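Dihydroorotase (Saccharomyces cerevisiae S288C, PDB 6L0A) catalyses the zinc-dependent, reversible interconversion of N-carbamoyl-L-aspartate and dihydroorotate, the third step of de novo pyrimidine biosynthesis. Local coordinates at residues C[101-115]-C[133-145]. Numbering follows the deposited sequence.
Sequences PAGVTTNSAAGVDPN and VLNLHGEKPSVHD. With ZN (zinc ion), chain L; LMR ((2S)-2-hydroxybutanedioic acid), chain M.
Thr-105 OG1 donates a hydrogen bond of 2.5 Å to O1B of the bound malate, whose O1A binds the zinc ion held by His-137 ND1. The Thr-105 hydroxyl lies anti to the backbone N (chi1 -171°), which turns it to the ligand and leaves CG2 3.9 Å from His-137 CE1. Thr-106 OG1 donates to malate O4A at the other end of the ligand. The far nitrogen of the imidazole is also held. His-137 NE2 donates a nearly straight bond of 2.7 Å to Glu-139 OE1, which receives it in the ring plane on its anti lone pair. Metal and carboxylate together fix the rotation of the ring, and the carboxylate may make ND1 a stronger zinc ligand. Val-104 CG1 packs against this pair, 3.4 Å from Glu-139 OE1. An alanine in place of Glu-139 would probably leave His-137 NE2 without its acceptor and the ring freer to turn on the zinc. Pro-101 crosses His-137 at about a right angle, with CD 3.7 Å from His-137 CB. Farther out, the Pro-114 and Pro-141 rings reach toward each other, Pro-114 CG 3.5 Å from Pro-141 CD. Val-104 CG2 and Pro-101 CB complete this apolar patch around Pro-141. No hydrogen bond links the segments directly. His-180 is a further ligand of the same zinc. A metal-binding histidine near the C-terminal end of strand 133-136, facing a loop whose threonines hold the malate, fits the binuclear zinc site of the amidohydrolase TIM barrel.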
ATOM      1  N   PRO C 101      -2.640  19.132  -5.894  1.00 18.26           N
ATOM      2  CA  PRO C 101      -1.184  19.256  -5.764  1.00 16.30           C
ATOM      3  C   PRO C 101      -0.494  18.446  -6.851  1.00 18.05           C
ATOM      4  O   PRO C 101      -0.835  17.285  -7.095  1.00 14.96           O
ATOM      5  CB  PRO C 101      -0.898  18.700  -4.361  1.00 18.27           C
ATOM      6  CG  PRO C 101      -2.217  18.852  -3.640  1.00 24.30           C
ATOM      7  CD  PRO C 101      -3.244  18.527  -4.697  1.00 19.76           C
ATOM      8  N   ALA C 102       0.477  19.082  -7.509  1.00 16.79           N
ATOM      9  CA  ALA C 102       1.140  18.496  -8.670  1.00 15.80           C
ATOM     10  C   ALA C 102       1.712  17.116  -8.368  1.00 17.37           C
ATOM     11  O   ALA C 102       2.525  16.952  -7.450  1.00 16.56           O
ATOM     12  CB  ALA C 102       2.250  19.433  -9.155  1.00 19.25           C
ATOM     13  N   GLY C 103       1.281  16.131  -9.154  1.00 13.93           N
ATOM     14  CA  GLY C 103       1.853  14.805  -9.132  1.00 14.76           C
ATOM     15  C   GLY C 103       1.233  13.849  -8.140  1.00 16.09           C
ATOM     16  O   GLY C 103       1.564  12.654  -8.166  1.00 19.72           O
ATOM     17  N   VAL C 104       0.347  14.325  -7.266  1.00 13.24           N
ATOM     18  CA  VAL C 104      -0.141  13.460  -6.197  1.00 14.55           C
ATOM     19  C   VAL C 104      -1.182  12.452  -6.688  1.00 16.45           C
ATOM     20  O   VAL C 104      -1.311  11.373  -6.087  1.00 17.40           O
ATOM     21  CB  VAL C 104      -0.660  14.325  -5.037  1.00 18.18           C
ATOM     22  CG1 VAL C 104      -1.414  13.491  -4.004  1.00 20.47           C
ATOM     23  CG2 VAL C 104       0.513  15.038  -4.371  1.00 16.81           C
ATOM     24  N   THR C 105      -1.881  12.719  -7.792  1.00 13.61           N
ATOM     25  CA  THR C 105      -2.963  11.819  -8.171  1.00 14.52           C
ATOM     26  C   THR C 105      -3.242  11.931  -9.672  1.00 13.42           C
ATOM     27  O   THR C 105      -2.464  12.518 -10.430  1.00 13.01           O
ATOM     28  CB  THR C 105      -4.203  12.104  -7.314  1.00 17.33           C
ATOM     29  OG1 THR C 105      -5.176  11.080  -7.536  1.00 14.47           O
ATOM     30  CG2 THR C 105      -4.797  13.465  -7.637  1.00 19.67           C
ATOM     31  N   THR C 106      -4.356  11.338 -10.096  1.00 14.20           N
ATOM     32  CA  THR C 106      -4.702  11.254 -11.513  1.00 14.63           C
ATOM     33  C   THR C 106      -4.787  12.629 -12.161  1.00 11.96           C
ATOM     34  O   THR C 106      -5.483  13.522 -11.673  1.00 11.86           O
ATOM     35  CB  THR C 106      -6.041  10.540 -11.675  1.00 14.98           C
ATOM     36  OG1 THR C 106      -5.989   9.277 -11.000  1.00 15.07           O
ATOM     37  CG2 THR C 106      -6.375  10.344 -13.152  1.00 13.95           C
ATOM     38  N   ASN C 107      -4.113  12.777 -13.304  1.00 12.83           N
ATOM     39  CA  ASN C 107      -4.172  14.007 -14.101  1.00 13.68           C
ATOM     40  C   ASN C 107      -3.913  15.243 -13.247  1.00 15.85           C
ATOM     41  O   ASN C 107      -4.606  16.258 -13.357  1.00 15.82           O
ATOM     42  CB  ASN C 107      -5.512  14.119 -14.828  1.00 15.77           C
ATOM     43  CG  ASN C 107      -5.665  13.071 -15.905  1.00 20.09           C
ATOM     44  OD1 ASN C 107      -4.683  12.435 -16.299  1.00 15.68           O
ATOM     45  ND2 ASN C 107      -6.900  12.878 -16.392  1.00 15.28           N
ATOM     46  N   SER C 108      -2.904  15.152 -12.380  1.00 11.16           N
ATOM     47  CA  SER C 108      -2.522  16.239 -11.497  1.00  9.98           C
ATOM     48  C   SER C 108      -1.215  16.894 -11.926  1.00 12.67           C
ATOM     49  O   SER C 108      -0.700  17.753 -11.208  1.00 15.48           O
ATOM     50  CB  SER C 108      -2.398  15.734 -10.050  1.00 12.79           C
ATOM     51  OG  SER C 108      -1.304  14.837  -9.912  1.00 13.12           O
ATOM     52  N   ALA C 109      -0.656  16.499 -13.072  1.00 14.40           N
ATOM     53  CA  ALA C 109       0.669  16.993 -13.434  1.00 17.95           C
ATOM     54  C   ALA C 109       0.658  18.500 -13.657  1.00 16.66           C
ATOM     55  O   ALA C 109       1.679  19.167 -13.447  1.00 16.58           O
ATOM     56  CB  ALA C 109       1.187  16.260 -14.673  1.00 14.48           C
ATOM     57  N   ALA C 110      -0.478  19.050 -14.075  1.00 13.96           N
ATOM     58  CA  ALA C 110      -0.657  20.484 -14.254  1.00 15.15           C
ATOM     59  C   ALA C 110      -1.037  21.210 -12.956  1.00 16.18           C
ATOM     60  O   ALA C 110      -1.366  22.397 -13.005  1.00 15.52           O
ATOM     61  CB  ALA C 110      -1.724  20.738 -15.326  1.00 15.94           C
ATOM     62  N   GLY C 111      -1.008  20.531 -11.805  1.00 16.73           N
ATOM     63  CA  GLY C 111      -1.451  21.113 -10.551  1.00 17.40           C
ATOM     64  C   GLY C 111      -0.443  22.033  -9.884  1.00 22.55           C
ATOM     65  O   GLY C 111       0.512  22.507 -10.503  1.00 20.57           O
ATOM     66  N   VAL C 112      -0.650  22.271  -8.586  1.00 17.45           N
ATOM     67  CA  VAL C 112       0.048  23.335  -7.872  1.00 23.27           C
ATOM     68  C   VAL C 112       1.096  22.764  -6.917  1.00 22.65           C
ATOM     69  O   VAL C 112       1.130  21.570  -6.617  1.00 26.10           O
ATOM     70  CB  VAL C 112      -0.920  24.250  -7.096  1.00 25.68           C
ATOM     71  CG1 VAL C 112      -2.080  24.672  -7.970  1.00 28.93           C
ATOM     72  CG2 VAL C 112      -1.390  23.544  -5.833  1.00 25.57           C
ATOM     73  N   ASP C 113       1.954  23.659  -6.424  1.00 29.89           N
ATOM     74  CA  ASP C 113       2.823  23.381  -5.289  1.00 30.51           C
ATOM     75  C   ASP C 113       2.167  23.963  -4.047  1.00 28.33           C
ATOM     76  O   ASP C 113       2.163  25.193  -3.886  1.00 27.03           O
ATOM     77  CB  ASP C 113       4.206  23.996  -5.507  1.00 33.86           C
ATOM     78  CG  ASP C 113       5.115  23.871  -4.287  1.00 40.00           C
ATOM     79  OD1 ASP C 113       4.779  23.121  -3.340  1.00 35.82           O
ATOM     80  OD2 ASP C 113       6.189  24.517  -4.288  1.00 44.70           O
ATOM     81  N   PRO C 114       1.600  23.146  -3.150  1.00 22.11           N
ATOM     82  CA  PRO C 114       0.904  23.700  -1.978  1.00 22.72           C
ATOM     83  C   PRO C 114       1.826  24.337  -0.953  1.00 34.31           C
ATOM     84  O   PRO C 114       1.336  24.801   0.087  1.00 34.84           O
ATOM     85  CB  PRO C 114       0.194  22.477  -1.381  1.00 24.63           C
ATOM     86  CG  PRO C 114       1.023  21.317  -1.821  1.00 25.03           C
ATOM     87  CD  PRO C 114       1.573  21.673  -3.173  1.00 25.34           C
ATOM     88  N   ASN C 115       3.139  24.358  -1.194  1.00 29.95           N
ATOM     89  CA  ASN C 115       4.044  25.071  -0.299  1.00 36.90           C
ATOM     90  C   ASN C 115       4.115  26.553  -0.623  1.00 40.28           C
ATOM     91  O   ASN C 115       4.502  27.348   0.244  1.00 39.38           O
ATOM     92  CB  ASN C 115       5.454  24.474  -0.359  1.00 32.54           C
ATOM     93  CG  ASN C 115       5.537  23.125   0.302  1.00 37.39           C
ATOM     94  OD1 ASN C 115       4.874  22.863   1.306  1.00 36.98           O
ATOM     95  ND2 ASN C 115       6.354  22.249  -0.264  1.00 44.51           N
ATOM     96  N   VAL C 133     -16.651  28.033  -4.329  1.00 17.42           N
ATOM     97  CA  VAL C 133     -16.076  27.101  -3.359  1.00 19.18           C
ATOM     98  C   VAL C 133     -14.670  26.739  -3.809  1.00 16.79           C
ATOM     99  O   VAL C 133     -14.443  26.484  -4.990  1.00 13.91           O
ATOM    100  CB  VAL C 133     -16.956  25.842  -3.226  1.00 16.39           C
ATOM    101  CG1 VAL C 133     -16.262  24.793  -2.354  1.00 15.99           C
ATOM    102  CG2 VAL C 133     -18.339  26.205  -2.680  1.00 17.79           C
ATOM    103  N   LEU C 134     -13.714  26.730  -2.883  1.00 13.51           N
ATOM    104  CA  LEU C 134     -12.365  26.265  -3.191  1.00 14.00           C
ATOM    105  C   LEU C 134     -12.250  24.836  -2.669  1.00 12.99           C
ATOM    106  O   LEU C 134     -12.307  24.616  -1.458  1.00 12.15           O
ATOM    107  CB  LEU C 134     -11.306  27.172  -2.566  1.00 13.93           C
ATOM    108  CG  LEU C 134      -9.869  26.654  -2.661  1.00 13.86           C
ATOM    109  CD1 LEU C 134      -9.423  26.551  -4.122  1.00 13.97           C
ATOM    110  CD2 LEU C 134      -8.915  27.541  -1.849  1.00 15.82           C
ATOM    111  N   ASN C 135     -12.111  23.872  -3.584  1.00 11.58           N
ATOM    112  CA  ASN C 135     -11.990  22.458  -3.243  1.00 10.95           C
ATOM    113  C   ASN C 135     -10.517  22.084  -3.206  1.00 10.65           C
ATOM    114  O   ASN C 135      -9.805  22.287  -4.184  1.00 11.64           O
ATOM    115  CB  ASN C 135     -12.702  21.588  -4.274  1.00  9.43           C
ATOM    116  CG  ASN C 135     -14.095  22.082  -4.590  1.00 16.54           C
ATOM    117  OD1 ASN C 135     -14.302  22.811  -5.559  1.00 16.23           O
ATOM    118  ND2 ASN C 135     -15.060  21.651  -3.800  1.00 13.91           N
ATOM    119  N   LEU C 136     -10.075  21.501  -2.099  1.00 10.28           N
ATOM    120  CA  LEU C 136      -8.674  21.166  -1.919  1.00 12.43           C
ATOM    121  C   LEU C 136      -8.510  19.651  -1.860  1.00 12.67           C
ATOM    122  O   LEU C 136      -9.147  18.994  -1.036  1.00 13.44           O
ATOM    123  CB  LEU C 136      -8.135  21.801  -0.642  1.00 13.27           C
ATOM    124  CG  LEU C 136      -8.208  23.329  -0.573  1.00 13.66           C
ATOM    125  CD1 LEU C 136      -7.775  23.800   0.795  1.00 16.81           C
ATOM    126  CD2 LEU C 136      -7.338  23.942  -1.673  1.00 14.46           C
ATOM    127  N   HIS C 137      -7.676  19.107  -2.738  1.00 11.05           N
ATOM    128  CA  HIS C 137      -7.077  17.796  -2.505  1.00 12.85           C
ATOM    129  C   HIS C 137      -5.928  18.053  -1.547  1.00 10.66           C
ATOM    130  O   HIS C 137      -4.841  18.468  -1.957  1.00 13.55           O
ATOM    131  CB  HIS C 137      -6.597  17.149  -3.800  1.00 12.50           C
ATOM    132  CG  HIS C 137      -6.060  15.768  -3.603  1.00 14.50           C
ATOM    133  ND1 HIS C 137      -6.601  14.659  -4.225  1.00 15.22           N
ATOM    134  CD2 HIS C 137      -5.040  15.311  -2.836  1.00 14.91           C
ATOM    135  CE1 HIS C 137      -5.927  13.582  -3.859  1.00 15.35           C
ATOM    136  NE2 HIS C 137      -4.975  13.948  -3.016  1.00 12.75           N
ATOM    137  N   GLY C 138      -6.189  17.884  -0.256  1.00 14.28           N
ATOM    138  CA  GLY C 138      -5.231  18.306   0.740  1.00 16.74           C
ATOM    139  C   GLY C 138      -4.127  17.310   1.036  1.00 16.74           C
ATOM    140  O   GLY C 138      -4.148  16.655   2.082  1.00 14.49           O
ATOM    141  N   GLU C 139      -3.155  17.188   0.131  1.00 13.24           N
ATOM    142  CA  GLU C 139      -1.966  16.376   0.361  1.00 12.22           C
ATOM    143  C   GLU C 139      -0.742  17.141  -0.114  1.00 12.73           C
ATOM    144  O   GLU C 139      -0.759  17.699  -1.214  1.00 16.42           O
ATOM    145  CB  GLU C 139      -2.038  15.045  -0.397  1.00 12.46           C
ATOM    146  CG  GLU C 139      -3.018  14.026   0.168  1.00 11.76           C
ATOM    147  CD  GLU C 139      -2.793  12.655  -0.426  1.00 12.52           C
ATOM    148  OE1 GLU C 139      -3.342  12.363  -1.504  1.00 12.81           O
ATOM    149  OE2 GLU C 139      -2.055  11.866   0.193  1.00 14.39           O
ATOM    150  N   LYS C 140       0.315  17.146   0.692  1.00 13.85           N
ATOM    151  CA  LYS C 140       1.574  17.682   0.208  1.00 16.85           C
ATOM    152  C   LYS C 140       2.300  16.626  -0.633  1.00 16.04           C
ATOM    153  O   LYS C 140       2.270  15.440  -0.292  1.00 14.38           O
ATOM    154  CB  LYS C 140       2.456  18.114   1.375  1.00 17.08           C
ATOM    155  CG  LYS C 140       2.025  19.405   2.054  1.00 22.95           C
ATOM    156  CD  LYS C 140       3.250  20.242   2.445  1.00 30.20           C
ATOM    157  CE  LYS C 140       2.842  21.502   3.183  1.00 33.82           C
ATOM    158  NZ  LYS C 140       1.761  22.184   2.442  1.00 31.28           N
ATOM    159  N   PRO C 141       2.921  17.024  -1.749  1.00 15.55           N
ATOM    160  CA  PRO C 141       3.754  16.087  -2.513  1.00 18.95           C
ATOM    161  C   PRO C 141       4.853  15.480  -1.657  1.00 20.69           C
ATOM    162  O   PRO C 141       5.354  16.086  -0.703  1.00 14.97           O
ATOM    163  CB  PRO C 141       4.332  16.961  -3.638  1.00 23.69           C
ATOM    164  CG  PRO C 141       3.320  18.056  -3.810  1.00 26.75           C
ATOM    165  CD  PRO C 141       2.813  18.337  -2.412  1.00 19.14           C
ATOM    166  N   SER C 142       5.205  14.244  -1.987  1.00 16.57           N
ATOM    167  CA  SER C 142       6.169  13.518  -1.178  1.00 16.59           C
ATOM    168  C   SER C 142       7.544  14.166  -1.297  1.00 24.04           C
ATOM    169  O   SER C 142       7.930  14.652  -2.371  1.00 24.68           O
ATOM    170  CB  SER C 142       6.218  12.059  -1.606  1.00 20.52           C
ATOM    171  OG  SER C 142       5.025  11.386  -1.227  1.00 18.74           O
ATOM    172  N   VAL C 143       8.266  14.215  -0.182  1.00 21.56           N
ATOM    173  CA  VAL C 143       9.635  14.721  -0.172  1.00 29.26           C
ATOM    174  C   VAL C 143      10.450  13.859   0.777  1.00 32.55           C
ATOM    175  O   VAL C 143      10.042  13.624   1.918  1.00 32.43           O
ATOM    176  CB  VAL C 143       9.723  16.215   0.218  1.00 31.33           C
ATOM    177  CG1 VAL C 143       8.884  16.495   1.422  1.00 30.52           C
ATOM    178  CG2 VAL C 143      11.177  16.617   0.481  1.00 35.64           C
ATOM    179  N   HIS C 144      11.590  13.374   0.303  1.00 36.78           N
ATOM    180  CA  HIS C 144      12.422  12.493   1.102  1.00 47.73           C
ATOM    181  C   HIS C 144      13.856  12.989   1.227  1.00 55.13           C
ATOM    182  O   HIS C 144      14.643  12.384   1.966  1.00 56.75           O
ATOM    183  CB  HIS C 144      12.390  11.078   0.510  1.00 47.47           C
ATOM    184  CG  HIS C 144      11.001  10.528   0.378  1.00 50.06           C
ATOM    185  ND1 HIS C 144      10.165  10.354   1.462  1.00 49.21           N
ATOM    186  CD2 HIS C 144      10.283  10.166  -0.712  1.00 44.65           C
ATOM    187  CE1 HIS C 144       9.001   9.885   1.046  1.00 50.18           C
ATOM    188  NE2 HIS C 144       9.047   9.760  -0.268  1.00 40.18           N
ATOM    189  N   ASP C 145      14.203  14.084   0.561  1.00 53.37           N
ATOM    190  CA  ASP C 145      15.521  14.690   0.601  1.00 60.65           C
ATOM    191  C   ASP C 145      15.493  15.917   1.513  1.00 62.12           C
ATOM    192  O   ASP C 145      14.574  16.089   2.323  1.00 56.91           O
ATOM    193  CB  ASP C 145      15.951  15.045  -0.823  1.00 59.06           C
ATOM    194  CG  ASP C 145      14.984  16.000  -1.494  1.00 56.55           C
ATOM    195  OD1 ASP C 145      15.439  16.943  -2.176  1.00 61.48           O
ATOM    196  OD2 ASP C 145      13.761  15.808  -1.329  1.00 57.41           O
TER
HETATM  197 ZN    ZN L 402      -8.606  13.534  -4.799  1.00 39.90          ZN
HETATM  198  C1  LMR M 403      -8.300  11.558  -6.937  1.00 29.84           C
HETATM  199  O1A LMR M 403      -9.343  12.097  -6.480  1.00 25.15           O
HETATM  200  O1B LMR M 403      -7.254  11.706  -6.270  1.00 19.55           O
HETATM  201  C2  LMR M 403      -8.268  10.756  -8.259  1.00 23.39           C
HETATM  202  O2  LMR M 403      -7.918   9.390  -8.143  1.00 22.49           O
HETATM  203  C3  LMR M 403      -9.641  10.653  -8.835  1.00 30.64           C
HETATM  204  C4  LMR M 403      -9.296  10.406 -10.285  1.00 17.56           C
HETATM  205  O4A LMR M 403      -8.743   9.324 -10.687  1.00 14.00           O
HETATM  206  O4B LMR M 403      -9.583  11.358 -11.024  1.00 17.06           O